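Local coordinates for protein naphthalene dioxygenase large subunit (Rhodococcus sp., PDB 2B1X) that forms the large subunit of a Rieske-type ring-hydroxylating dioxygenase, carrying an Fe2/S2 cluster and, in its catalytic domain, an iron ion, at residues L262-G267 and I287-A292. Residues are numbered along the deposited sequence; the frame is centred on the assembly and turned at random.
Sequences LPEFMG and IFRPTA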
loop_
_atom_site.group_PDB
_atom_site.type_symbol
_atom_site.label_atom_id
_atom_site.label_comp_id
_atom_site.label_asym_id
_atom_site.label_seq_id
_atom_site.Cartn_x
_atom_site.Cartn_y
_atom_site.Cartn_z
ATOM N N LEU A 262 1.556 43.514 -26.589
ATOM C CA LEU A 262 2.068 42.179 -26.834
ATOM C C LEU A 262 1.605 41.805 -28.221
ATOM O O LEU A 262 0.537 42.248 -28.648
ATOM C CB LEU A 262 1.523 41.182 -25.808
ATOM C CG LEU A 262 2.056 41.268 -24.374
ATOM C CD1 LEU A 262 1.435 40.176 -23.498
ATOM C CD2 LEU A 262 3.583 41.211 -24.351
ATOM N N PRO A 263 2.404 41.022 -28.936
ATOM C CA PRO A 263 1.997 40.506 -30.244
ATOM C C PRO A 263 0.569 39.963 -30.225
ATOM O O PRO A 263 0.171 39.258 -29.287
ATOM C CB PRO A 263 3.013 39.386 -30.498
ATOM C CG PRO A 263 4.252 39.855 -29.793
ATOM C CD PRO A 263 3.772 40.600 -28.575
ATOM N N GLU A 264 -0.198 40.308 -31.257
ATOM C CA GLU A 264 -1.567 39.827 -31.384
ATOM C C GLU A 264 -1.618 38.312 -31.552
ATOM O O GLU A 264 -0.657 37.696 -32.019
ATOM C CB GLU A 264 -2.265 40.498 -32.557
ATOM C CG GLU A 264 -2.445 41.993 -32.370
ATOM C CD GLU A 264 -3.113 42.676 -33.560
ATOM O OE1 GLU A 264 -3.179 42.079 -34.666
ATOM O OE2 GLU A 264 -3.572 43.824 -33.377
ATOM N N PHE A 265 -2.746 37.728 -31.154
ATOM C CA PHE A 265 -2.983 36.312 -31.343
ATOM C C PHE A 265 -1.893 35.493 -30.639
ATOM O O PHE A 265 -1.383 34.516 -31.184
ATOM C CB PHE A 265 -3.055 35.990 -32.848
ATOM C CG PHE A 265 -4.076 36.810 -33.606
ATOM C CD1 PHE A 265 -3.670 37.693 -34.612
ATOM C CD2 PHE A 265 -5.434 36.702 -33.320
ATOM C CE1 PHE A 265 -4.603 38.440 -35.330
ATOM C CE2 PHE A 265 -6.375 37.455 -34.002
ATOM C CZ PHE A 265 -5.957 38.332 -35.027
ATOM N N MET A 266 -1.520 35.939 -29.436
ATOM C CA MET A 266 -0.569 35.217 -28.575
ATOM C C MET A 266 0.786 35.076 -29.250
ATOM O O MET A 266 1.577 34.188 -28.908
ATOM C CB MET A 266 -1.102 33.825 -28.205
ATOM C CG MET A 266 -2.362 33.846 -27.395
ATOM S SD MET A 266 -2.745 32.216 -26.787
ATOM C CE MET A 266 -1.610 32.172 -25.328
ATOM N N GLY A 267 1.039 35.925 -30.238
ATOM C CA GLY A 267 2.253 35.809 -31.032
ATOM C C GLY A 267 2.390 34.516 -31.828
ATOM O O GLY A 267 3.505 34.083 -32.136
ATOM N N ILE A 287 -12.157 38.411 -30.037
ATOM C CA ILE A 287 -11.951 37.919 -28.668
ATOM C C ILE A 287 -10.537 37.345 -28.506
ATOM O O ILE A 287 -9.877 37.591 -27.488
ATOM C CB ILE A 287 -13.061 36.903 -28.260
ATOM C CG1 ILE A 287 -14.376 37.649 -27.993
ATOM C CG2 ILE A 287 -12.619 36.026 -27.093
ATOM C CD1 ILE A 287 -15.623 36.756 -27.922
ATOM N N PHE A 288 -10.053 36.613 -29.517
ATOM C CA PHE A 288 -8.720 35.999 -29.417
ATOM C C PHE A 288 -7.583 37.007 -29.559
ATOM O O PHE A 288 -6.502 36.820 -28.991
ATOM C CB PHE A 288 -8.542 34.876 -30.443
ATOM C CG PHE A 288 -7.269 34.079 -30.266
ATOM C CD1 PHE A 288 -6.931 33.535 -29.018
ATOM C CD2 PHE A 288 -6.433 33.834 -31.349
ATOM C CE1 PHE A 288 -5.761 32.767 -28.843
ATOM C CE2 PHE A 288 -5.260 33.066 -31.191
ATOM C CZ PHE A 288 -4.923 32.538 -29.929
ATOM N N ARG A 289 -7.819 38.078 -30.312
ATOM C CA ARG A 289 -6.734 38.974 -30.710
ATOM C C ARG A 289 -5.779 39.443 -29.572
ATOM O O ARG A 289 -4.546 39.418 -29.752
ATOM C CB ARG A 289 -7.282 40.176 -31.466
ATOM C CG ARG A 289 -6.213 41.030 -32.116
ATOM C CD ARG A 289 -6.747 42.314 -32.774
ATOM N NE ARG A 289 -7.640 42.003 -33.892
ATOM C CZ ARG A 289 -7.235 41.758 -35.137
ATOM N NH1 ARG A 289 -5.945 41.788 -35.438
ATOM N NH2 ARG A 289 -8.125 41.476 -36.080
ATOM N N PRO A 290 -6.328 39.910 -28.450
ATOM C CA PRO A 290 -5.506 40.389 -27.334
ATOM C C PRO A 290 -5.273 39.338 -26.214
ATOM O O PRO A 290 -4.876 39.697 -25.124
ATOM C CB PRO A 290 -6.346 41.540 -26.789
ATOM C CG PRO A 290 -7.763 41.116 -27.037
ATOM C CD PRO A 290 -7.764 40.073 -28.142
ATOM N N THR A 291 -5.502 38.060 -26.483
ATOM C CA THR A 291 -5.374 37.030 -25.436
ATOM C C THR A 291 -3.932 36.778 -25.009
ATOM O O THR A 291 -3.026 36.753 -25.853
ATOM C CB THR A 291 -5.985 35.727 -25.953
ATOM O OG1 THR A 291 -7.411 35.887 -26.017
ATOM C CG2 THR A 291 -5.764 34.553 -24.962
ATOM N N ALA A 292 -3.739 36.604 -23.696
ATOM C CA ALA A 292 -2.503 36.062 -23.117
ATOM C C ALA A 292 -2.722 34.699 -22.413
ATOM O O ALA A 292 -1.852 33.807 -22.453
ATOM C CB ALA A 292 -1.916 37.057 -22.126
HETATM O O HOH W 1 -2.696 38.223 -28.055
#
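Arg289 serves two neighbours across this contact in different ways, Phe265 through its aliphatic stem and Glu264 through its charge. Its CG sits over one face of the Phe265 ring in a CH-pi contact, 4.3 Å from the ring centroid. Farther along, the chain is bent at chi3 (-64°), which brings the guanidinium to the end of the ring with Phe265 CZ over one of its faces, 3.5 Å from NH1, the two planes 56° apart. Glu264 runs alongside, pointing the same way, and closes a salt bridge from OE1 to Arg289 NH1 at 2.9 Å; the oxygen lies in the guanidinium plane but is approached from above its own carboxylate. Glu286 forms a second salt bridge, to Arg289 NH2. Between the backbones, Phe265 N donates a nearly straight bond (171°) to Arg289 O, and a water accepts from Met266 N within hydrogen-bonding distance of Arg289 O and Thr291 O. Phe288 CD2 meets the Phe265 ring edge, 3.6 Å from Phe265 CD2, and Met266 SD approaches the Phe288 ring obliquely, a Met-aromatic contact. The contact thus joins the loop preceding helix 270-279 to the turn between helix 282-288 and strand 293-298, with Phe265 and Phe288 both packing on Leu276 of helix 270-279 and Met266 reaching strand 302-309.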